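Local coordinates for putative cytochrome C (Sinorhizobium meliloti, PDB 4PWA), which binds a covalently attached heme c and probably carries electrons in bacterial sulfite oxidation, as a small c-type cytochrome, at residues L23-A28 with P38-L43; L43-E48 with L77-V82; R16-C21 with N64-D69. One frame throughout, in Å; residues are numbered along the deposited sequence.

Interaction 1 (L23-A28 with P38-L43); sequences LCHTLA and PNLDEL. With HEC (heme c), chain E.
H25, the proximal heme ligand, gives its ND1 proton to the carbonyl of P38, with ND1 and P38 O 2.9 Å apart and an almost straight N-H...O angle of 164°. The acceptor lies in the imidazole plane and the donor in the carbonyl plane, so the bond fixes the rotation of a ring whose NE2 binds the heme iron at 2.0 Å. C24, just before it, adds a covalent hold, its SG bonded to the heme CAC. Farther along, the backbone of L40 donates to T26 O (N to O 3.0 Å), and A28 N reaches the syn lone pair of D41 OD2 at 2.7 Å. The other carboxylate oxygen, D41 OD1, accepts from G84 N, so D41 ties the chain just after strand 26-27 to the residues beyond helix 69-82. N39 caps helix 40-43, its OD1 accepting from D41 N at 2.8 Å; CG anti to the backbone N (chi1 -177°) carries the amide over to T26 CB and CG2. Packing fills in around these bonds. L40 CD1 makes an off-centre CH-pi contact with the H25 ring, 4.2 Å from its centroid, and L40 CB meets L27 CD1 at 3.9 Å. Such a proline carbonyl bonded to the axial histidine is a hallmark of class I cytochromes c; it should orient the imidazole and increase its electron donation to iron, probably helping to set the heme potential.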
loop_
_atom_site.group_PDB
_atom_site.type_symbol
_atom_site.label_atom_id
_atom_site.label_comp_id
_atom_site.label_asym_id
_atom_site.label_seq_id
_atom_site.Cartn_x
_atom_site.Cartn_y
_atom_site.Cartn_z
ATOM N N LEU A 23 -2.736 5.386 -8.485
ATOM C CA LEU A 23 -2.859 5.384 -7.021
ATOM C C LEU A 23 -3.995 4.477 -6.544
ATOM O O LEU A 23 -3.929 3.933 -5.448
ATOM C CB LEU A 23 -3.057 6.808 -6.471
ATOM C CG LEU A 23 -1.892 7.801 -6.607
ATOM C CD1 LEU A 23 -2.235 9.189 -6.011
ATOM C CD2 LEU A 23 -0.647 7.260 -5.962
ATOM N N CYS A 24 -5.036 4.322 -7.357
ATOM C CA CYS A 24 -6.191 3.501 -6.984
ATOM C C CYS A 24 -6.152 2.104 -7.640
ATOM O O CYS A 24 -6.703 1.135 -7.104
ATOM C CB CYS A 24 -7.500 4.222 -7.350
ATOM S SG CYS A 24 -8.073 5.648 -6.275
ATOM N N HIS A 25 -5.497 1.986 -8.790
ATOM C CA HIS A 25 -5.569 0.754 -9.587
ATOM C C HIS A 25 -4.229 0.081 -9.820
ATOM O O HIS A 25 -3.195 0.753 -9.932
ATOM C CB HIS A 25 -6.154 1.077 -10.955
ATOM C CG HIS A 25 -7.619 1.346 -10.929
ATOM N ND1 HIS A 25 -8.554 0.335 -10.884
ATOM C CD2 HIS A 25 -8.311 2.507 -10.953
ATOM C CE1 HIS A 25 -9.761 0.865 -10.887
ATOM N NE2 HIS A 25 -9.642 2.182 -10.930
ATOM N N THR A 26 -4.263 -1.244 -9.927
ATOM C CA THR A 26 -3.096 -2.023 -10.322
ATOM C C THR A 26 -3.109 -2.223 -11.841
ATOM O O THR A 26 -4.128 -2.600 -12.416
ATOM C CB THR A 26 -3.043 -3.379 -9.609
ATOM O OG1 THR A 26 -2.815 -3.166 -8.215
ATOM C CG2 THR A 26 -1.909 -4.267 -10.163
ATOM N N LEU A 27 -1.963 -1.947 -12.463
ATOM C CA LEU A 27 -1.756 -2.137 -13.884
ATOM C C LEU A 27 -0.262 -2.299 -14.153
ATOM O O LEU A 27 0.498 -1.344 -14.085
ATOM C CB LEU A 27 -2.323 -0.944 -14.669
ATOM C CG LEU A 27 -2.310 -1.086 -16.194
ATOM C CD1 LEU A 27 -3.396 -2.063 -16.628
ATOM C CD2 LEU A 27 -2.457 0.274 -16.881
ATOM N N ALA A 28 0.147 -3.516 -14.479
ATOM C CA ALA A 28 1.550 -3.869 -14.606
ATOM C C ALA A 28 2.324 -2.993 -15.590
ATOM O O ALA A 28 3.422 -2.559 -15.287
ATOM C CB ALA A 28 1.684 -5.351 -14.980
ATOM N N PRO A 38 -10.443 -2.171 -8.502
ATOM C CA PRO A 38 -10.058 -3.474 -9.022
ATOM C C PRO A 38 -8.742 -3.488 -9.814
ATOM O O PRO A 38 -8.364 -2.497 -10.451
ATOM C CB PRO A 38 -11.244 -3.856 -9.936
ATOM C CG PRO A 38 -11.937 -2.587 -10.243
ATOM C CD PRO A 38 -11.764 -1.753 -9.006
ATOM N N ASN A 39 -8.061 -4.621 -9.755
ATOM C CA ASN A 39 -6.860 -4.834 -10.530
ATOM C C ASN A 39 -7.265 -4.844 -11.987
ATOM O O ASN A 39 -8.041 -5.691 -12.395
ATOM C CB ASN A 39 -6.197 -6.161 -10.132
ATOM C CG ASN A 39 -4.902 -6.412 -10.863
ATOM O OD1 ASN A 39 -4.654 -5.842 -11.917
ATOM N ND2 ASN A 39 -4.070 -7.278 -10.310
ATOM N N LEU A 40 -6.769 -3.879 -12.756
ATOM C CA LEU A 40 -7.140 -3.768 -14.165
ATOM C C LEU A 40 -6.493 -4.859 -15.021
ATOM O O LEU A 40 -6.982 -5.169 -16.110
ATOM C CB LEU A 40 -6.827 -2.368 -14.710
ATOM C CG LEU A 40 -7.593 -1.203 -14.045
ATOM C CD1 LEU A 40 -7.155 0.141 -14.610
ATOM C CD2 LEU A 40 -9.143 -1.371 -14.159
ATOM N N ASP A 41 -5.410 -5.452 -14.534
ATOM C CA ASP A 41 -4.821 -6.625 -15.198
ATOM C C ASP A 41 -5.726 -7.849 -15.045
ATOM O O ASP A 41 -5.653 -8.789 -15.844
ATOM C CB ASP A 41 -3.433 -6.939 -14.646
ATOM C CG ASP A 41 -2.414 -5.840 -14.944
ATOM O OD1 ASP A 41 -2.458 -5.233 -16.047
ATOM O OD2 ASP A 41 -1.541 -5.596 -14.073
ATOM N N GLU A 42 -6.575 -7.824 -14.020
ATOM C CA GLU A 42 -7.557 -8.874 -13.792
ATOM C C GLU A 42 -8.852 -8.590 -14.548
ATOM O O GLU A 42 -9.422 -9.468 -15.165
ATOM C CB GLU A 42 -7.835 -9.003 -12.289
ATOM C CG GLU A 42 -8.923 -9.994 -11.901
ATOM C CD GLU A 42 -8.586 -11.448 -12.185
ATOM O OE1 GLU A 42 -7.472 -11.765 -12.684
ATOM O OE2 GLU A 42 -9.471 -12.288 -11.899
ATOM N N LEU A 43 -9.319 -7.357 -14.480
ATOM C CA LEU A 43 -10.562 -6.974 -15.135
ATOM C C LEU A 43 -10.438 -7.091 -16.663
ATOM O O LEU A 43 -11.310 -7.666 -17.316
ATOM C CB LEU A 43 -10.938 -5.553 -14.719
ATOM C CG LEU A 43 -12.407 -5.207 -14.523
ATOM C CD1 LEU A 43 -13.075 -6.199 -13.583
ATOM C CD2 LEU A 43 -12.515 -3.764 -13.992
HETATM FE FE HEC E . -11.143 3.475 -11.300
HETATM C CHA HEC E . -13.592 1.107 -11.248
HETATM C CHB HEC E . -10.437 2.757 -14.511
HETATM C CHC HEC E . -9.109 6.196 -11.412
HETATM C CHD HEC E . -11.236 3.725 -7.917
HETATM N NA HEC E . -11.905 2.217 -12.638
HETATM C C1A HEC E . -12.868 1.260 -12.403
HETATM C C2A HEC E . -13.019 0.459 -13.603
HETATM C C3A HEC E . -12.144 0.895 -14.503
HETATM C C4A HEC E . -11.415 2.005 -13.906
HETATM C CMA HEC E . -11.950 0.315 -15.912
HETATM C CAA HEC E . -14.015 -0.706 -13.775
HETATM C CBA HEC E . -15.389 -0.096 -14.005
HETATM C CGA HEC E . -16.415 -1.155 -14.328
HETATM O O1A HEC E . -17.076 -1.021 -15.389
HETATM O O2A HEC E . -16.582 -2.132 -13.542
HETATM N NB HEC E . -10.009 4.304 -12.684
HETATM C C1B HEC E . -9.892 3.902 -13.992
HETATM C C2B HEC E . -9.164 4.920 -14.716
HETATM C C3B HEC E . -8.765 5.837 -13.850
HETATM C C4B HEC E . -9.315 5.492 -12.565
HETATM C CMB HEC E . -8.721 4.857 -16.193
HETATM C CAB HEC E . -7.936 7.101 -14.163
HETATM C CBB HEC E . -8.716 8.113 -15.018
HETATM N NC HEC E . -10.297 4.691 -9.917
HETATM C C1C HEC E . -9.531 5.806 -10.162
HETATM C C2C HEC E . -9.492 6.646 -8.983
HETATM C C3C HEC E . -9.877 5.856 -7.963
HETATM C C4C HEC E . -10.511 4.682 -8.571
HETATM C CMC HEC E . -8.454 7.778 -8.885
HETATM C CAC HEC E . -9.882 6.111 -6.423
HETATM C CBC HEC E . -9.707 7.499 -5.772
HETATM N ND HEC E . -12.237 2.556 -9.829
HETATM C C1D HEC E . -12.110 2.832 -8.478
HETATM C C2D HEC E . -13.045 2.040 -7.716
HETATM C C3D HEC E . -13.796 1.214 -8.747
HETATM C C4D HEC E . -13.218 1.592 -10.024
HETATM C CMD HEC E . -13.227 2.026 -6.187
HETATM C CAD HEC E . -14.914 0.183 -8.470
HETATM C CBD HEC E . -16.248 0.763 -8.905
HETATM C CGD HEC E . -17.368 -0.117 -8.411
HETATM O O1D HEC E . -17.618 -1.171 -9.056
HETATM O O2D HEC E . -18.018 0.252 -7.387
#

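Interaction 2 (L43-E48 with L77-V82); sequences LKPDAE and LYVSTV
Loop-to-helix packing with one bridging water joins P45-A47 to the C-terminal helix 69-82 of this cytochrome c fold, at the turn where the chain passes from helix 40-43 into helix 47-56. S80 lies at the middle of it. Its CB sits against the backbone, 3.4 Å from P45 O and equally close to A47 N, and its CA points a hydrogen at the same P45 carbonyl. With OG placed between its own backbone N and carbonyl carbon (chi1 51°), the hydroxyl turns back to its own helix, where A76 O is its main partner and L77 O is also within reach of the one proton, and it only skirts the methyl of A47. On the buried side, P45 CG touches V79 CG1 at 4.1 Å, the two side chains crossing at about a right angle; V50 packs on both, and P45 also touches the heme, so this apolar patch extends from the helix to the cofactor pocket. D46 turns from the helix 69-82 and caps helix 47-56 instead, its OD1 accepting from R49 N, the residue whose side chain binds the heme. A single water bridges the two backbones, donating to P45 O at 2.8 Å and to S80 O at 3.0 Å.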
loop_
_atom_site.group_PDB
_atom_site.type_symbol
_atom_site.label_atom_id
_atom_site.label_comp_id
_atom_site.label_asym_id
_atom_site.label_seq_id
_atom_site.Cartn_x
_atom_site.Cartn_y
_atom_site.Cartn_z
ATOM N N LEU A 43 -9.319 -7.357 -14.480
ATOM C CA LEU A 43 -10.562 -6.974 -15.135
ATOM C C LEU A 43 -10.438 -7.091 -16.663
ATOM O O LEU A 43 -11.310 -7.666 -17.316
ATOM C CB LEU A 43 -10.938 -5.553 -14.719
ATOM C CG LEU A 43 -12.407 -5.207 -14.523
ATOM C CD1 LEU A 43 -13.075 -6.199 -13.583
ATOM C CD2 LEU A 43 -12.515 -3.764 -13.992
ATOM N N LYS A 44 -9.324 -6.599 -17.207
ATOM C CA LYS A 44 -9.070 -6.583 -18.655
ATOM C C LYS A 44 -10.265 -6.012 -19.421
ATOM O O LYS A 44 -10.826 -6.676 -20.288
ATOM C CB LYS A 44 -8.710 -7.985 -19.199
ATOM C CG LYS A 44 -7.445 -8.620 -18.589
ATOM C CD LYS A 44 -6.908 -9.802 -19.429
ATOM C CE LYS A 44 -6.740 -11.095 -18.612
ATOM N NZ LYS A 44 -5.671 -11.069 -17.510
ATOM N N PRO A 45 -10.647 -4.768 -19.102
ATOM C CA PRO A 45 -11.804 -4.119 -19.716
ATOM C C PRO A 45 -11.535 -3.650 -21.144
ATOM O O PRO A 45 -10.392 -3.333 -21.477
ATOM C CB PRO A 45 -12.013 -2.891 -18.827
ATOM C CG PRO A 45 -10.647 -2.505 -18.418
ATOM C CD PRO A 45 -9.870 -3.816 -18.283
ATOM N N ASP A 46 -12.579 -3.600 -21.969
ATOM C CA ASP A 46 -12.468 -2.966 -23.286
ATOM C C ASP A 46 -12.509 -1.428 -23.183
ATOM O O ASP A 46 -12.869 -0.869 -22.146
ATOM C CB ASP A 46 -13.533 -3.493 -24.258
ATOM C CG ASP A 46 -14.959 -3.239 -23.781
ATOM O OD1 ASP A 46 -15.220 -2.196 -23.148
ATOM O OD2 ASP A 46 -15.827 -4.098 -24.046
ATOM N N ALA A 47 -12.126 -0.772 -24.277
ATOM C CA ALA A 47 -12.018 0.683 -24.359
ATOM C C ALA A 47 -13.294 1.386 -23.913
ATOM O O ALA A 47 -13.247 2.360 -23.165
ATOM C CB ALA A 47 -11.644 1.108 -25.793
ATOM N N GLU A 48 -14.436 0.878 -24.361
ATOM C CA GLU A 48 -15.718 1.478 -23.996
ATOM C C GLU A 48 -15.947 1.458 -22.480
ATOM O O GLU A 48 -16.411 2.436 -21.905
ATOM C CB GLU A 48 -16.879 0.780 -24.705
ATOM C CG GLU A 48 -18.159 1.601 -24.678
ATOM C CD GLU A 48 -19.317 0.895 -25.341
ATOM O OE1 GLU A 48 -19.666 1.252 -26.495
ATOM O OE2 GLU A 48 -19.874 -0.032 -24.710
ATOM N N LEU A 77 -8.027 3.619 -24.559
ATOM C CA LEU A 77 -7.253 2.820 -25.511
ATOM C C LEU A 77 -6.061 2.116 -24.843
ATOM O O LEU A 77 -5.827 0.925 -25.075
ATOM C CB LEU A 77 -6.747 3.694 -26.667
ATOM C CG LEU A 77 -5.867 2.993 -27.708
ATOM C CD1 LEU A 77 -6.593 1.771 -28.313
ATOM C CD2 LEU A 77 -5.411 3.970 -28.814
ATOM N N TYR A 78 -5.324 2.859 -24.016
ATOM C CA TYR A 78 -4.114 2.361 -23.369
ATOM C C TYR A 78 -4.431 1.189 -22.461
ATOM O O TYR A 78 -3.906 0.096 -22.637
ATOM C CB TYR A 78 -3.430 3.495 -22.573
ATOM C CG TYR A 78 -2.369 3.039 -21.586
ATOM C CD1 TYR A 78 -1.157 2.517 -22.027
ATOM C CD2 TYR A 78 -2.579 3.135 -20.215
ATOM C CE1 TYR A 78 -0.189 2.094 -21.137
ATOM C CE2 TYR A 78 -1.613 2.714 -19.305
ATOM C CZ TYR A 78 -0.431 2.191 -19.773
ATOM O OH TYR A 78 0.506 1.758 -18.889
ATOM N N VAL A 79 -5.289 1.434 -21.477
ATOM C CA VAL A 79 -5.669 0.411 -20.528
ATOM C C VAL A 79 -6.154 -0.868 -21.229
ATOM O O VAL A 79 -5.725 -1.973 -20.901
ATOM C CB VAL A 79 -6.769 0.910 -19.602
ATOM C CG1 VAL A 79 -7.273 -0.245 -18.704
ATOM C CG2 VAL A 79 -6.271 2.108 -18.762
ATOM N N SER A 80 -7.032 -0.710 -22.212
ATOM C CA SER A 80 -7.632 -1.854 -22.864
ATOM C C SER A 80 -6.631 -2.643 -23.700
ATOM O O SER A 80 -6.841 -3.832 -23.953
ATOM C CB SER A 80 -8.808 -1.416 -23.724
ATOM O OG SER A 80 -8.414 -0.359 -24.572
ATOM N N THR A 81 -5.552 -1.994 -24.121
ATOM C CA THR A 81 -4.514 -2.662 -24.904
ATOM C C THR A 81 -3.491 -3.374 -24.030
ATOM O O THR A 81 -3.058 -4.474 -24.366
ATOM C CB THR A 81 -3.743 -1.658 -25.776
ATOM O OG1 THR A 81 -4.668 -0.883 -26.531
ATOM C CG2 THR A 81 -2.789 -2.374 -26.710
ATOM N N VAL A 82 -3.088 -2.742 -22.931
ATOM C CA VAL A 82 -1.969 -3.259 -22.133
ATOM C C VAL A 82 -2.365 -4.119 -20.952
ATOM O O VAL A 82 -1.507 -4.785 -20.397
ATOM C CB VAL A 82 -1.024 -2.144 -21.608
ATOM C CG1 VAL A 82 -0.481 -1.312 -22.757
ATOM C CG2 VAL A 82 -1.713 -1.274 -20.548
HETATM O O HOH W 1 -8.292 -5.102 -21.720
#

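Interaction 3 (R16-C21 with N64-D69); sequences RSEPQC and NEILTD. With HEC (heme c), chain E.
I66 and E18 meet through a single methyl that leads the direct contact, with L67 CD1 behind it, while two waters span the gap between the E18 backbone and N64 OD1 and E65 N. I66 CD1 lies 3.3 Å from R16 O and 3.4 Å from E18 CD, laid across the extended E18 side chain at about a right angle. A chi1 of 65° sets the isoleucine CG1 close to both main-chain neighbours of its CA and sends the ethyl branch across to the loop after helix 4-16. Deeper in, L67 CD1 approaches S17 CA at 4.1 Å, and the L67 side chain also packs on I12 and I72, joining the two long helices. One of the waters donates to E18 O and accepts from E65 N; the other accepts from E18 N in a long bond and donates to N64 OD1. The same OD1 accepts from L67 N (OD1 to N 2.9 Å), in the carbonyl plane on a lone pair: an Asx motif. N64 ND2 returns a bond to L67 O, so both ends of the amide hold the 64-67 turn. In the facing loop, S17 OG accepts from C21 N at 3.0 Å and also bonds to I12 O, linking the end of helix 4-16 to the start of the heme-binding CXXCH motif. There C21 SG forms the thioether to the heme CAB, while P19, after a cis peptide bond, packs on the heme methyl CMC. R16 sends its guanidinium to E71 and E11, both salt bridges. The contact thus joins an internally hydrogen-bonded turn to the heme-attachment loop through apolar touches and water, with E18 N, E18 O and E65 N bridged by water instead of bonding directly.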
loop_
_atom_site.group_PDB
_atom_site.type_symbol
_atom_site.label_atom_id
_atom_site.label_comp_id
_atom_site.label_asym_id
_atom_site.label_seq_id
_atom_site.Cartn_x
_atom_site.Cartn_y
_atom_site.Cartn_z
ATOM N N ARG A 16 -1.201 12.673 -15.191
ATOM C CA ARG A 16 -2.202 13.731 -15.467
ATOM C C ARG A 16 -3.543 13.592 -14.743
ATOM O O ARG A 16 -4.155 14.599 -14.375
ATOM C CB ARG A 16 -2.483 13.820 -16.961
ATOM C CG ARG A 16 -1.251 13.982 -17.822
ATOM C CD ARG A 16 -1.686 14.370 -19.220
ATOM N NE ARG A 16 -0.580 14.467 -20.140
ATOM C CZ ARG A 16 -0.700 14.790 -21.421
ATOM N NH1 ARG A 16 -1.896 15.038 -21.940
ATOM N NH2 ARG A 16 0.382 14.861 -22.186
ATOM N N SER A 17 -4.011 12.360 -14.561
ATOM C CA SER A 17 -5.299 12.118 -13.915
ATOM C C SER A 17 -5.316 12.610 -12.480
ATOM O O SER A 17 -4.306 12.573 -11.801
ATOM C CB SER A 17 -5.647 10.628 -13.952
ATOM O OG SER A 17 -4.541 9.826 -13.578
ATOM N N GLU A 18 -6.471 13.075 -12.027
ATOM C CA GLU A 18 -6.622 13.584 -10.665
ATOM C C GLU A 18 -7.888 12.981 -10.037
ATOM O O GLU A 18 -8.995 13.221 -10.538
ATOM C CB GLU A 18 -6.716 15.117 -10.672
ATOM C CG GLU A 18 -5.357 15.804 -10.870
ATOM C CD GLU A 18 -5.407 17.326 -10.799
ATOM O OE1 GLU A 18 -6.316 17.882 -10.132
ATOM O OE2 GLU A 18 -4.522 17.969 -11.416
ATOM N N PRO A 19 -7.726 12.143 -8.994
ATOM C CA PRO A 19 -6.464 11.588 -8.498
ATOM C C PRO A 19 -5.904 10.662 -9.560
ATOM O O PRO A 19 -6.627 10.303 -10.479
ATOM C CB PRO A 19 -6.884 10.805 -7.246
ATOM C CG PRO A 19 -8.260 11.300 -6.917
ATOM C CD PRO A 19 -8.873 11.655 -8.215
ATOM N N GLN A 20 -4.639 10.288 -9.460
ATOM C CA GLN A 20 -4.024 9.436 -10.497
ATOM C C GLN A 20 -4.597 8.004 -10.494
ATOM O O GLN A 20 -4.813 7.426 -9.442
ATOM C CB GLN A 20 -2.505 9.433 -10.341
ATOM C CG GLN A 20 -1.889 10.754 -10.772
ATOM C CD GLN A 20 -0.892 11.337 -9.800
ATOM O OE1 GLN A 20 -0.430 10.669 -8.880
ATOM N NE2 GLN A 20 -0.545 12.597 -10.012
ATOM N N CYS A 21 -4.874 7.464 -11.683
ATOM C CA CYS A 21 -5.407 6.102 -11.802
ATOM C C CYS A 21 -4.514 5.113 -11.086
ATOM O O CYS A 21 -5.012 4.217 -10.411
ATOM C CB CYS A 21 -5.506 5.650 -13.262
ATOM S SG CYS A 21 -6.189 6.823 -14.404
ATOM N N ASN A 64 -14.505 12.013 -13.973
ATOM C CA ASN A 64 -13.486 12.945 -14.411
ATOM C C ASN A 64 -13.961 14.388 -14.355
ATOM O O ASN A 64 -15.154 14.666 -14.538
ATOM C CB ASN A 64 -13.046 12.607 -15.835
ATOM C CG ASN A 64 -12.180 13.683 -16.441
ATOM O OD1 ASN A 64 -11.062 13.893 -15.994
ATOM N ND2 ASN A 64 -12.704 14.391 -17.446
ATOM N N GLU A 65 -13.028 15.299 -14.073
ATOM C CA GLU A 65 -13.273 16.735 -14.239
ATOM C C GLU A 65 -12.234 17.426 -15.106
ATOM O O GLU A 65 -12.570 18.372 -15.800
ATOM C CB GLU A 65 -13.345 17.460 -12.894
ATOM C CG GLU A 65 -14.393 16.913 -11.926
ATOM C CD GLU A 65 -15.846 17.196 -12.345
ATOM O OE1 GLU A 65 -16.177 18.379 -12.634
ATOM O OE2 GLU A 65 -16.664 16.234 -12.355
ATOM N N ILE A 66 -10.979 16.992 -15.078
ATOM C CA ILE A 66 -9.923 17.790 -15.713
ATOM C C ILE A 66 -9.481 17.295 -17.091
ATOM O O ILE A 66 -9.009 18.081 -17.904
ATOM C CB ILE A 66 -8.682 17.948 -14.799
ATOM C CG1 ILE A 66 -7.994 16.608 -14.559
ATOM C CG2 ILE A 66 -9.068 18.605 -13.474
ATOM C CD1 ILE A 66 -6.661 16.764 -13.920
ATOM N N LEU A 67 -9.620 15.999 -17.345
ATOM C CA LEU A 67 -9.169 15.417 -18.608
ATOM C C LEU A 67 -10.087 15.834 -19.743
ATOM O O LEU A 67 -11.308 15.839 -19.586
ATOM C CB LEU A 67 -9.121 13.885 -18.522
ATOM C CG LEU A 67 -7.865 13.154 -18.013
ATOM C CD1 LEU A 67 -6.982 13.989 -17.111
ATOM C CD2 LEU A 67 -8.263 11.848 -17.323
ATOM N N THR A 68 -9.491 16.189 -20.879
ATOM C CA THR A 68 -10.248 16.460 -22.100
ATOM C C THR A 68 -10.781 15.146 -22.628
ATOM O O THR A 68 -10.346 14.078 -22.205
ATOM C CB THR A 68 -9.380 17.058 -23.213
ATOM O OG1 THR A 68 -8.363 16.118 -23.589
ATOM C CG2 THR A 68 -8.750 18.367 -22.779
ATOM N N ASP A 69 -11.704 15.226 -23.572
ATOM C CA ASP A 69 -12.318 14.035 -24.118
ATOM C C ASP A 69 -11.292 13.142 -24.826
ATOM O O ASP A 69 -11.329 11.919 -24.653
ATOM C CB ASP A 69 -13.507 14.400 -25.017
ATOM C CG ASP A 69 -14.709 14.939 -24.211
ATOM O OD1 ASP A 69 -14.671 14.901 -22.959
ATOM O OD2 ASP A 69 -15.696 15.402 -24.829
HETATM FE FE HEC E . -11.143 3.475 -11.300
HETATM C CHA HEC E . -13.592 1.107 -11.248
HETATM C CHB HEC E . -10.437 2.757 -14.511
HETATM C CHC HEC E . -9.109 6.196 -11.412
HETATM C CHD HEC E . -11.236 3.725 -7.917
HETATM N NA HEC E . -11.905 2.217 -12.638
HETATM C C1A HEC E . -12.868 1.260 -12.403
HETATM C C2A HEC E . -13.019 0.459 -13.603
HETATM C C3A HEC E . -12.144 0.895 -14.503
HETATM C C4A HEC E . -11.415 2.005 -13.906
HETATM C CMA HEC E . -11.950 0.315 -15.912
HETATM C CAA HEC E . -14.015 -0.706 -13.775
HETATM C CBA HEC E . -15.389 -0.096 -14.005
HETATM C CGA HEC E . -16.415 -1.155 -14.328
HETATM O O1A HEC E . -17.076 -1.021 -15.389
HETATM O O2A HEC E . -16.582 -2.132 -13.542
HETATM N NB HEC E . -10.009 4.304 -12.684
HETATM C C1B HEC E . -9.892 3.902 -13.992
HETATM C C2B HEC E . -9.164 4.920 -14.716
HETATM C C3B HEC E . -8.765 5.837 -13.850
HETATM C C4B HEC E . -9.315 5.492 -12.565
HETATM C CMB HEC E . -8.721 4.857 -16.193
HETATM C CAB HEC E . -7.936 7.101 -14.163
HETATM C CBB HEC E . -8.716 8.113 -15.018
HETATM N NC HEC E . -10.297 4.691 -9.917
HETATM C C1C HEC E . -9.531 5.806 -10.162
HETATM C C2C HEC E . -9.492 6.646 -8.983
HETATM C C3C HEC E . -9.877 5.856 -7.963
HETATM C C4C HEC E . -10.511 4.682 -8.571
HETATM C CMC HEC E . -8.454 7.778 -8.885
HETATM C CAC HEC E . -9.882 6.111 -6.423
HETATM C CBC HEC E . -9.707 7.499 -5.772
HETATM N ND HEC E . -12.237 2.556 -9.829
HETATM C C1D HEC E . -12.110 2.832 -8.478
HETATM C C2D HEC E . -13.045 2.040 -7.716
HETATM C C3D HEC E . -13.796 1.214 -8.747
HETATM C C4D HEC E . -13.218 1.592 -10.024
HETATM C CMD HEC E . -13.227 2.026 -6.187
HETATM C CAD HEC E . -14.914 0.183 -8.470
HETATM C CBD HEC E . -16.248 0.763 -8.905
HETATM C CGD HEC E . -17.368 -0.117 -8.411
HETATM O O1D HEC E . -17.618 -1.171 -9.056
HETATM O O2D HEC E . -18.018 0.252 -7.387
HETATM O O HOH W 2 -10.471 14.794 -12.487
HETATM O O HOH W 3 -9.033 12.529 -13.982
#

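Interactions 1 and 2 adjoin, their centres about 11 Å apart; they share L43 and meet where L27 packs on Y78 and V82, and L40 on V79. Interaction 3 lies about 17 Å from the centre of each, across the middle of the chain. In sequence, interaction 1 falls inside the loop closed by 16-21 with 64-69, interaction 2 follows interaction 1, and interactions 2 and 3 interlock. Helix 69-82 carries one half of interaction 2 and starts at the end of interaction 3. Heme c touches all three; interactions 1 and 3 each supply one thioether cysteine, so both sides of the small helical fold converge on the cofactor.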